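Local structure of CG4930 (Drosophila melanogaster, 3ISM) at residues C[220-223]-C[224-228]; C[330-333]-C[334-338]; C[49-52]-C[53-56]. The protein inhibits the endonuclease EndoG, with which it forms a complex, and probably has ribonuclease inhibitor activity. The protein carries 1 engineered substitution. One frame throughout, in Å; residues are numbered along the deposited sequence.

Contact 1: C[220-223]-C[224-228]; sequences EEYR and TLMKR
Glu220 takes part through its carbonyl oxygen, which receives two donors from Thr224. Thr224 N lies 2.9 Å from Glu220 O, standing well above the carbonyl plane, while the hydroxyl bond from Thr224 OG1 to Glu220 O is short at 2.5 Å and nearly collinear with the C=O bond. The hydroxyl reaches back because OG1 sits beside its own backbone N and anti to the carbonyl carbon (chi1 -44°). The two donors together hold Thr224 against the carbonyl oxygen of Glu220. Glu221 adds a longer, weak backbone bond, its O receiving Leu225 N at 3.4 Å.

Tyr222 is the buried residue of the group. Its O accepts Met226 N at 3.0 Å, and its ring meets the thioether of the same residue: Met226 SD lies 5.2 Å from the ring centroid of Tyr222, 32° off the ring normal, an oblique Met-aromatic contact. The phenol's OH is hydrogen-bonded to Asp283 OD2, and the ring packs on Ile248 and Ala252 of helix 238-261 and on Leu276 and Tyr280 of helix 267-287.

Arg223 O closes the series by accepting Lys227 N at 2.8 Å, in the carbonyl plane. The Arg223 and Lys227 side chains run alongside each other in the same direction, touching through aliphatic carbons with Arg223 CB 4.1 Å from Lys227 CE; the like-charged ends are not in contact. The whole is an amphipathic alpha-helical turn, typical of a short helix laid on a helical bundle, with a threonine hydroxyl bonded to the carbonyl four residues back.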
ATOM      1  N   GLU C 220     -15.896  39.201   6.329  1.00 50.89           N
ATOM      2  CA  GLU C 220     -16.759  38.031   6.481  1.00 50.83           C
ATOM      3  C   GLU C 220     -17.801  37.955   5.369  1.00 50.82           C
ATOM      4  O   GLU C 220     -18.427  36.916   5.163  1.00 50.86           O
ATOM      5  CB  GLU C 220     -17.412  38.007   7.864  1.00 50.83           C
ATOM      6  CG  GLU C 220     -16.436  37.660   8.976  1.00 50.84           C
ATOM      7  CD  GLU C 220     -17.017  37.864  10.357  1.00 51.13           C
ATOM      8  OE1 GLU C 220     -18.037  37.218  10.680  1.00 51.21           O
ATOM      9  OE2 GLU C 220     -16.444  38.665  11.126  1.00 51.24           O
ATOM     10  N   GLU C 221     -17.974  39.069   4.662  1.00 50.76           N
ATOM     11  CA  GLU C 221     -18.755  39.116   3.432  1.00 50.68           C
ATOM     12  C   GLU C 221     -17.996  38.365   2.337  1.00 50.52           C
ATOM     13  O   GLU C 221     -18.595  37.654   1.527  1.00 50.47           O
ATOM     14  CB  GLU C 221     -18.985  40.576   3.026  1.00 50.72           C
ATOM     15  CG  GLU C 221     -19.957  40.789   1.869  1.00 50.82           C
ATOM     16  CD  GLU C 221     -20.287  42.259   1.651  1.00 50.75           C
ATOM     17  OE1 GLU C 221     -20.056  42.764   0.530  1.00 50.67           O
ATOM     18  OE2 GLU C 221     -20.767  42.912   2.605  1.00 50.37           O
ATOM     19  N   TYR C 222     -16.674  38.531   2.334  1.00 50.40           N
ATOM     20  CA  TYR C 222     -15.768  37.795   1.453  1.00 50.24           C
ATOM     21  C   TYR C 222     -15.732  36.323   1.847  1.00 50.09           C
ATOM     22  O   TYR C 222     -15.750  35.443   0.984  1.00 49.97           O
ATOM     23  CB  TYR C 222     -14.359  38.413   1.519  1.00 50.28           C
ATOM     24  CG  TYR C 222     -13.226  37.569   0.951  1.00 50.22           C
ATOM     25  CD1 TYR C 222     -12.768  37.766  -0.353  1.00 50.60           C
ATOM     26  CD2 TYR C 222     -12.589  36.600   1.727  1.00 50.30           C
ATOM     27  CE1 TYR C 222     -11.721  37.001  -0.873  1.00 50.39           C
ATOM     28  CE2 TYR C 222     -11.551  35.829   1.213  1.00 50.29           C
ATOM     29  CZ  TYR C 222     -11.121  36.035  -0.081  1.00 50.29           C
ATOM     30  OH  TYR C 222     -10.090  35.272  -0.581  1.00 50.29           O
ATOM     31  N   ARG C 223     -15.672  36.078   3.156  1.00 49.96           N
ATOM     32  CA  ARG C 223     -15.589  34.730   3.711  1.00 49.89           C
ATOM     33  C   ARG C 223     -16.811  33.887   3.377  1.00 49.90           C
ATOM     34  O   ARG C 223     -16.677  32.775   2.868  1.00 49.88           O
ATOM     35  CB  ARG C 223     -15.410  34.776   5.230  1.00 49.86           C
ATOM     36  CG  ARG C 223     -13.994  35.042   5.695  1.00 49.72           C
ATOM     37  CD  ARG C 223     -13.771  34.440   7.072  1.00 49.70           C
ATOM     38  NE  ARG C 223     -12.448  34.752   7.600  1.00 49.64           N
ATOM     39  CZ  ARG C 223     -12.222  35.607   8.591  1.00 49.81           C
ATOM     40  NH1 ARG C 223     -13.233  36.238   9.173  1.00 49.72           N
ATOM     41  NH2 ARG C 223     -10.981  35.827   9.004  1.00 50.14           N
ATOM     42  N   THR C 224     -17.995  34.427   3.665  1.00 49.90           N
ATOM     43  CA  THR C 224     -19.255  33.719   3.439  1.00 49.87           C
ATOM     44  C   THR C 224     -19.440  33.397   1.956  1.00 49.91           C
ATOM     45  O   THR C 224     -19.892  32.306   1.607  1.00 49.85           O
ATOM     46  CB  THR C 224     -20.466  34.517   3.977  1.00 49.84           C
ATOM     47  OG1 THR C 224     -20.153  35.045   5.272  1.00 49.67           O
ATOM     48  CG2 THR C 224     -21.703  33.627   4.090  1.00 49.91           C
ATOM     49  N   LEU C 225     -19.062  34.343   1.096  1.00 49.90           N
ATOM     50  CA  LEU C 225     -19.109  34.149  -0.354  1.00 49.99           C
ATOM     51  C   LEU C 225     -18.146  33.050  -0.806  1.00 49.96           C
ATOM     52  O   LEU C 225     -18.444  32.292  -1.732  1.00 49.83           O
ATOM     53  CB  LEU C 225     -18.796  35.460  -1.082  1.00 49.98           C
ATOM     54  CG  LEU C 225     -19.150  35.555  -2.570  1.00 50.11           C
ATOM     55  CD1 LEU C 225     -20.661  35.554  -2.780  1.00 50.28           C
ATOM     56  CD2 LEU C 225     -18.532  36.798  -3.187  1.00 50.17           C
ATOM     57  N   MET C 226     -16.994  32.974  -0.142  1.00 50.03           N
ATOM     58  CA  MET C 226     -16.007  31.933  -0.405  1.00 50.13           C
ATOM     59  C   MET C 226     -16.488  30.588   0.142  1.00 50.05           C
ATOM     60  O   MET C 226     -16.166  29.536  -0.408  1.00 49.94           O
ATOM     61  CB  MET C 226     -14.659  32.307   0.221  1.00 50.29           C
ATOM     62  CG  MET C 226     -13.443  31.618  -0.399  1.00 50.56           C
ATOM     63  SD  MET C 226     -12.987  32.303  -2.008  1.00 51.19           S
ATOM     64  CE  MET C 226     -11.459  31.424  -2.316  1.00 50.82           C
ATOM     65  N   LYS C 227     -17.260  30.631   1.224  1.00 49.97           N
ATOM     66  CA  LYS C 227     -17.809  29.423   1.834  1.00 50.01           C
ATOM     67  C   LYS C 227     -18.983  28.850   1.034  1.00 49.93           C
ATOM     68  O   LYS C 227     -19.224  27.641   1.056  1.00 49.75           O
ATOM     69  CB  LYS C 227     -18.231  29.692   3.283  1.00 50.07           C
ATOM     70  CG  LYS C 227     -17.069  29.829   4.258  1.00 50.31           C
ATOM     71  CD  LYS C 227     -17.521  30.432   5.580  1.00 50.48           C
ATOM     72  CE  LYS C 227     -16.336  30.951   6.383  1.00 50.33           C
ATOM     73  NZ  LYS C 227     -16.772  31.680   7.605  1.00 50.18           N
ATOM     74  N   ARG C 228     -19.701  29.725   0.329  1.00 49.84           N
ATOM     75  CA  ARG C 228     -20.870  29.330  -0.459  1.00 49.74           C
ATOM     76  C   ARG C 228     -20.503  28.719  -1.812  1.00 49.68           C
ATOM     77  O   ARG C 228     -20.927  27.606  -2.132  1.00 49.59           O
ATOM     78  CB  ARG C 228     -21.806  30.523  -0.685  1.00 49.75           C
ATOM     79  CG  ARG C 228     -22.657  30.914   0.509  1.00 49.64           C
ATOM     80  CD  ARG C 228     -23.719  31.921   0.097  1.00 49.64           C
ATOM     81  NE  ARG C 228     -24.050  32.843   1.181  1.00 49.80           N
ATOM     82  CZ  ARG C 228     -25.072  32.695   2.021  1.00 49.95           C
ATOM     83  NH1 ARG C 228     -25.890  31.651   1.919  1.00 50.06           N
ATOM     84  NH2 ARG C 228     -25.275  33.599   2.971  1.00 50.04           N
TER

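Contact 2: C[330-333]-C[334-338]; sequences DYYD and NEDPL
Asp333 and Asp336 are the first and last residues of a type I beta turn, fastened by both backbone and side chain. The backbone bond runs from Asp336 N to Asp333 O at 3.2 Å, the donor standing above the carbonyl plane. The side-chain bond goes the other way and is straighter: Asp333 N points at Asp336 OD2, 2.8 Å away with an N-H...O angle of 165°, on the anti side of the carboxylate and somewhat out of its plane. The first torsion of Asp336 (chi1 -65°) keeps CG beside its backbone N and folds the carboxylate back over the turn.

Charge is concentrated here. Asp333 OD1 and Asp336 OD2 are 3.5 Å apart, two acceptors of like sign whose carboxylate planes are nearly parallel although the side chains cross at about a right angle. Cations nearby probably temper the repulsion: Asp336 OD2 forms a salt bridge with Arg70 of the chain of CG8862, the nuclease partner, and the side chain of Asp333 is about 5 Å from a bound magnesium ion. Glu335 likewise pairs with Arg145 of that chain, so the turn presents acidic groups to the enzyme. With an alanine in place of Asp336, Asp333 N would probably lose its acceptor and Arg70 of the CG8862 chain its carboxylate mate.

Van der Waals contact involves Tyr332, whose ring is perpendicular to the Asp336 carboxylate. Asp336 OD2 approaches the ring at its edge, in its plane, 3.9 Å from Tyr332 CD2 and 3.4 Å from Tyr332 CB.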
ATOM      1  N   ASP C 330       3.063  27.332  -0.634  1.00 26.92           N
ATOM      2  CA  ASP C 330       3.720  26.162  -1.208  1.00 25.84           C
ATOM      3  C   ASP C 330       4.050  26.335  -2.684  1.00 25.90           C
ATOM      4  O   ASP C 330       4.520  25.406  -3.335  1.00 25.95           O
ATOM      5  CB  ASP C 330       2.933  24.860  -0.934  1.00 25.68           C
ATOM      6  CG  ASP C 330       1.627  24.743  -1.725  1.00 23.95           C
ATOM      7  OD1 ASP C 330       1.005  23.657  -1.630  1.00 23.17           O
ATOM      8  OD2 ASP C 330       1.210  25.698  -2.422  1.00 21.81           O
ATOM      9  N   TYR C 331       3.814  27.536  -3.209  1.00 26.03           N
ATOM     10  CA  TYR C 331       4.273  27.890  -4.556  1.00 25.89           C
ATOM     11  C   TYR C 331       5.771  28.182  -4.583  1.00 26.19           C
ATOM     12  O   TYR C 331       6.347  28.351  -5.665  1.00 25.81           O
ATOM     13  CB  TYR C 331       3.515  29.104  -5.083  1.00 25.91           C
ATOM     14  CG  TYR C 331       2.214  28.766  -5.741  1.00 24.90           C
ATOM     15  CD1 TYR C 331       2.144  28.594  -7.113  1.00 25.18           C
ATOM     16  CD2 TYR C 331       1.050  28.618  -4.992  1.00 24.98           C
ATOM     17  CE1 TYR C 331       0.942  28.280  -7.738  1.00 25.70           C
ATOM     18  CE2 TYR C 331      -0.161  28.310  -5.603  1.00 25.02           C
ATOM     19  CZ  TYR C 331      -0.204  28.140  -6.972  1.00 25.43           C
ATOM     20  OH  TYR C 331      -1.389  27.833  -7.587  1.00 26.23           O
ATOM     21  N   TYR C 332       6.389  28.231  -3.398  1.00 26.22           N
ATOM     22  CA  TYR C 332       7.784  28.620  -3.254  1.00 27.29           C
ATOM     23  C   TYR C 332       8.606  27.741  -2.293  1.00 27.54           C
ATOM     24  O   TYR C 332       8.048  27.036  -1.448  1.00 27.83           O
ATOM     25  CB  TYR C 332       7.854  30.078  -2.787  1.00 27.69           C
ATOM     26  CG  TYR C 332       6.950  31.011  -3.556  1.00 28.90           C
ATOM     27  CD1 TYR C 332       5.686  31.355  -3.066  1.00 29.05           C
ATOM     28  CD2 TYR C 332       7.339  31.522  -4.792  1.00 29.56           C
ATOM     29  CE1 TYR C 332       4.856  32.220  -3.763  1.00 29.21           C
ATOM     30  CE2 TYR C 332       6.508  32.381  -5.503  1.00 30.20           C
ATOM     31  CZ  TYR C 332       5.270  32.723  -4.986  1.00 29.10           C
ATOM     32  OH  TYR C 332       4.447  33.564  -5.699  1.00 28.95           O
ATOM     33  N   ASP C 333       9.932  27.792  -2.433  1.00 27.57           N
ATOM     34  CA  ASP C 333      10.854  27.170  -1.473  1.00 27.78           C
ATOM     35  C   ASP C 333      12.094  28.035  -1.181  1.00 28.19           C
ATOM     36  O   ASP C 333      12.159  29.187  -1.601  1.00 28.29           O
ATOM     37  CB  ASP C 333      11.261  25.761  -1.934  1.00 27.66           C
ATOM     38  CG  ASP C 333      11.916  25.740  -3.317  1.00 27.64           C
ATOM     39  OD1 ASP C 333      12.612  26.713  -3.704  1.00 25.52           O
ATOM     40  OD2 ASP C 333      11.730  24.716  -4.019  1.00 28.06           O
ATOM     41  N   ASN C 334      13.071  27.454  -0.486  1.00 28.61           N
ATOM     42  CA  ASN C 334      14.317  28.124  -0.095  1.00 29.43           C
ATOM     43  C   ASN C 334      15.072  28.918  -1.160  1.00 29.39           C
ATOM     44  O   ASN C 334      15.438  30.066  -0.926  1.00 29.46           O
ATOM     45  CB  ASN C 334      15.288  27.112   0.526  1.00 29.64           C
ATOM     46  CG  ASN C 334      15.136  27.006   2.017  1.00 30.97           C
ATOM     47  OD1 ASN C 334      14.250  27.636   2.603  1.00 32.55           O
ATOM     48  ND2 ASN C 334      15.997  26.205   2.651  1.00 31.25           N
ATOM     49  N   GLU C 335      15.311  28.295  -2.312  1.00 29.50           N
ATOM     50  CA  GLU C 335      16.121  28.882  -3.377  1.00 29.47           C
ATOM     51  C   GLU C 335      15.483  30.118  -4.024  1.00 29.99           C
ATOM     52  O   GLU C 335      16.173  30.917  -4.657  1.00 30.03           O
ATOM     53  CB  GLU C 335      16.446  27.825  -4.438  1.00 29.30           C
ATOM     54  CG  GLU C 335      17.558  26.873  -4.031  1.00 28.86           C
ATOM     55  CD  GLU C 335      17.961  25.914  -5.146  1.00 28.78           C
ATOM     56  OE1 GLU C 335      17.109  25.114  -5.582  1.00 27.90           O
ATOM     57  OE2 GLU C 335      19.132  25.956  -5.579  1.00 26.65           O
ATOM     58  N   ASP C 336      14.171  30.269  -3.853  1.00 30.61           N
ATOM     59  CA  ASP C 336      13.440  31.422  -4.382  1.00 31.21           C
ATOM     60  C   ASP C 336      13.839  32.730  -3.681  1.00 31.60           C
ATOM     61  O   ASP C 336      14.054  32.741  -2.461  1.00 31.59           O
ATOM     62  CB  ASP C 336      11.931  31.181  -4.288  1.00 30.97           C
ATOM     63  CG  ASP C 336      11.474  30.033  -5.172  1.00 31.57           C
ATOM     64  OD1 ASP C 336      12.037  29.870  -6.275  1.00 31.43           O
ATOM     65  OD2 ASP C 336      10.553  29.292  -4.769  1.00 32.19           O
ATOM     66  N   PRO C 337      13.957  33.829  -4.459  1.00 31.88           N
ATOM     67  CA  PRO C 337      14.349  35.125  -3.891  1.00 32.10           C
ATOM     68  C   PRO C 337      13.210  35.769  -3.104  1.00 32.16           C
ATOM     69  O   PRO C 337      12.086  35.865  -3.610  1.00 32.19           O
ATOM     70  CB  PRO C 337      14.693  35.967  -5.128  1.00 32.07           C
ATOM     71  CG  PRO C 337      13.894  35.361  -6.244  1.00 31.93           C
ATOM     72  CD  PRO C 337      13.726  33.900  -5.918  1.00 31.85           C
ATOM     73  N   LEU C 338      13.499  36.193  -1.877  1.00 32.20           N
ATOM     74  CA  LEU C 338      12.496  36.846  -1.036  1.00 32.59           C
ATOM     75  C   LEU C 338      12.214  38.275  -1.537  1.00 32.81           C
ATOM     76  O   LEU C 338      13.092  38.908  -2.138  1.00 32.59           O
ATOM     77  CB  LEU C 338      12.945  36.843   0.433  1.00 32.62           C
ATOM     78  CG  LEU C 338      12.878  35.509   1.195  1.00 32.68           C
ATOM     79  CD1 LEU C 338      13.874  35.480   2.347  1.00 32.54           C
ATOM     80  CD2 LEU C 338      11.474  35.214   1.699  1.00 32.05           C
TER

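Contact 3: C[49-52]-C[53-56]; sequences IVDD and DVTK
Asp51 O is shared by two backbone donors at the start of helix 52-75. Thr55 N reaches Asp51 O at 3.3 Å, in the carbonyl plane and with a fairly straight N-H...O angle of 164°, whereas Val54 N, 3.1 Å from Asp51 O, makes only a weak, bent bond. The same residue contributes its carboxylate: Asp51 OD1 accepts Asp53 N at 2.8 Å. Asp51 is thus the N-cap of helix 52-75, and this is a capping bond. Having CG anti to the backbone N (chi1 -177°) turns the carboxylate toward the first turn, although Asp53 N comes from well above the carboxylate plane.

One residue further, Asp52 O takes Lys56 N at 2.8 Å, a regular helical bond. The Lys56 chain then runs extended away from the turn, and its NZ makes a salt bridge with Asp74 of the chain of CG8862.

Val50, the last residue before the cap, packs against the turn. Its CG1 methyl lies 3.8 Å from Val54 CB, with the two valine side chains crossing at about a right angle, and the same methyl sits near Thr55 OG1. That hydroxyl binds a water at 2.7 Å from Thr55 OG1, and this water also donates weakly to Val50 O. The water thus links the loop to the helix beside the valine contact.

Asp51 and Asp53 place their carboxylates near each other, Asp51 OD1 being 4.0 Å from Asp53 OD2. Two acids at the amino end of a helix face the positive end of its dipole, and Asp51 also caps an amide of the first turn, an environment that would probably offset their mutual repulsion and favour their ionised forms.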
ATOM      1  N   ILE C  49      16.481 -17.371   3.547  1.00 31.82           N
ATOM      2  CA  ILE C  49      15.785 -18.012   2.427  1.00 31.76           C
ATOM      3  C   ILE C  49      16.362 -19.397   2.124  1.00 31.88           C
ATOM      4  O   ILE C  49      17.547 -19.543   1.811  1.00 31.56           O
ATOM      5  CB  ILE C  49      15.737 -17.120   1.160  1.00 31.67           C
ATOM      6  CG1 ILE C  49      14.767 -15.954   1.384  1.00 30.95           C
ATOM      7  CG2 ILE C  49      15.298 -17.938  -0.072  1.00 31.50           C
ATOM      8  CD1 ILE C  49      14.794 -14.919   0.286  1.00 29.28           C
ATOM      9  N   VAL C  50      15.491 -20.397   2.251  1.00 31.85           N
ATOM     10  CA  VAL C  50      15.827 -21.807   2.100  1.00 32.20           C
ATOM     11  C   VAL C  50      14.787 -22.464   1.180  1.00 31.69           C
ATOM     12  O   VAL C  50      13.601 -22.104   1.214  1.00 31.65           O
ATOM     13  CB  VAL C  50      15.838 -22.521   3.489  1.00 32.59           C
ATOM     14  CG1 VAL C  50      16.074 -24.033   3.355  1.00 33.15           C
ATOM     15  CG2 VAL C  50      16.911 -21.904   4.409  1.00 33.10           C
ATOM     16  N   ASP C  51      15.234 -23.397   0.344  1.00 30.59           N
ATOM     17  CA  ASP C  51      14.334 -24.251  -0.436  1.00 29.92           C
ATOM     18  C   ASP C  51      13.255 -24.862   0.487  1.00 29.30           C
ATOM     19  O   ASP C  51      13.576 -25.437   1.535  1.00 28.90           O
ATOM     20  CB  ASP C  51      15.157 -25.358  -1.117  1.00 30.03           C
ATOM     21  CG  ASP C  51      14.325 -26.260  -2.020  1.00 30.27           C
ATOM     22  OD1 ASP C  51      13.081 -26.189  -2.003  1.00 29.86           O
ATOM     23  OD2 ASP C  51      14.935 -27.046  -2.769  1.00 31.52           O
ATOM     24  N   ASP C  52      11.988 -24.720   0.082  1.00 28.60           N
ATOM     25  CA  ASP C  52      10.873 -25.260   0.872  0.50 28.25           C
ATOM     26  C   ASP C  52      10.965 -26.776   1.004  1.00 28.17           C
ATOM     27  O   ASP C  52      10.536 -27.315   2.016  1.00 28.30           O
ATOM     28  CB  ASP C  52       9.504 -24.873   0.285  0.50 28.25           C
ATOM     29  CG  ASP C  52       9.286 -23.372   0.228  0.50 27.79           C
ATOM     30  OD1 ASP C  52       8.964 -22.742   1.260  0.50 26.88           O
ATOM     31  OD2 ASP C  52       9.420 -22.828  -0.879  0.50 28.48           O
ATOM     32  N   ASP C  53      11.531 -27.452  -0.002  1.00 27.84           N
ATOM     33  CA  ASP C  53      11.779 -28.897   0.053  1.00 28.13           C
ATOM     34  C   ASP C  53      12.654 -29.283   1.257  1.00 27.77           C
ATOM     35  O   ASP C  53      12.388 -30.280   1.926  1.00 27.46           O
ATOM     36  CB  ASP C  53      12.428 -29.405  -1.249  1.00 28.04           C
ATOM     37  CG  ASP C  53      11.424 -29.575  -2.396  1.00 29.73           C
ATOM     38  OD1 ASP C  53      10.206 -29.670  -2.134  1.00 31.28           O
ATOM     39  OD2 ASP C  53      11.858 -29.639  -3.573  1.00 31.19           O
ATOM     40  N   VAL C  54      13.692 -28.486   1.513  1.00 27.47           N
ATOM     41  CA  VAL C  54      14.610 -28.706   2.635  1.00 27.27           C
ATOM     42  C   VAL C  54      13.883 -28.521   3.960  1.00 27.55           C
ATOM     43  O   VAL C  54      13.992 -29.349   4.860  1.00 27.82           O
ATOM     44  CB  VAL C  54      15.821 -27.747   2.548  1.00 26.94           C
ATOM     45  CG1 VAL C  54      16.679 -27.805   3.811  1.00 27.22           C
ATOM     46  CG2 VAL C  54      16.666 -28.065   1.301  1.00 27.17           C
ATOM     47  N   THR C  55      13.136 -27.426   4.069  1.00 27.97           N
ATOM     48  CA  THR C  55      12.402 -27.093   5.281  1.00 28.45           C
ATOM     49  C   THR C  55      11.359 -28.162   5.586  1.00 28.65           C
ATOM     50  O   THR C  55      11.246 -28.614   6.732  1.00 28.69           O
ATOM     51  CB  THR C  55      11.739 -25.707   5.160  1.00 28.98           C
ATOM     52  OG1 THR C  55      12.749 -24.726   4.877  1.00 29.27           O
ATOM     53  CG2 THR C  55      10.993 -25.333   6.448  1.00 29.13           C
ATOM     54  N   LYS C  56      10.617 -28.578   4.564  1.00 29.54           N
ATOM     55  CA  LYS C  56       9.646 -29.661   4.726  1.00 30.84           C
ATOM     56  C   LYS C  56      10.292 -30.956   5.253  1.00 29.98           C
ATOM     57  O   LYS C  56       9.777 -31.570   6.192  1.00 29.78           O
ATOM     58  CB  LYS C  56       8.908 -29.940   3.422  1.00 31.27           C
ATOM     59  CG  LYS C  56       7.666 -30.818   3.618  1.00 32.91           C
ATOM     60  CD  LYS C  56       6.963 -31.121   2.286  1.00 33.96           C
ATOM     61  CE  LYS C  56       5.655 -31.915   2.501  1.00 37.04           C
ATOM     62  NZ  LYS C  56       5.021 -32.327   1.201  1.00 40.14           N
TER
HETATM   63  O   HOH W   1      11.616 -22.480   3.846  1.00 23.41           O

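In the fold
All three contacts are local, each within one continuous run of chain, so none closes a long loop and none nests in or crosses another. From the N terminus, contact 3 comes first, joining the loop after helix 32-43 to the start of helix 52-75. Contact 1 follows within helix 220-229, which is laid against helices 238-261 and 267-287. Contact 2 comes last, in the loop between helices 309-317 and 340-343. The centres of contacts 1 and 2 are about 29 Å apart, whereas contact 3 is about 67 Å from contact 1 and 56 Å from contact 2. Contacts 2 and 3 each touch a CG8862 chain; contact 1 touches no other chain of the assembly.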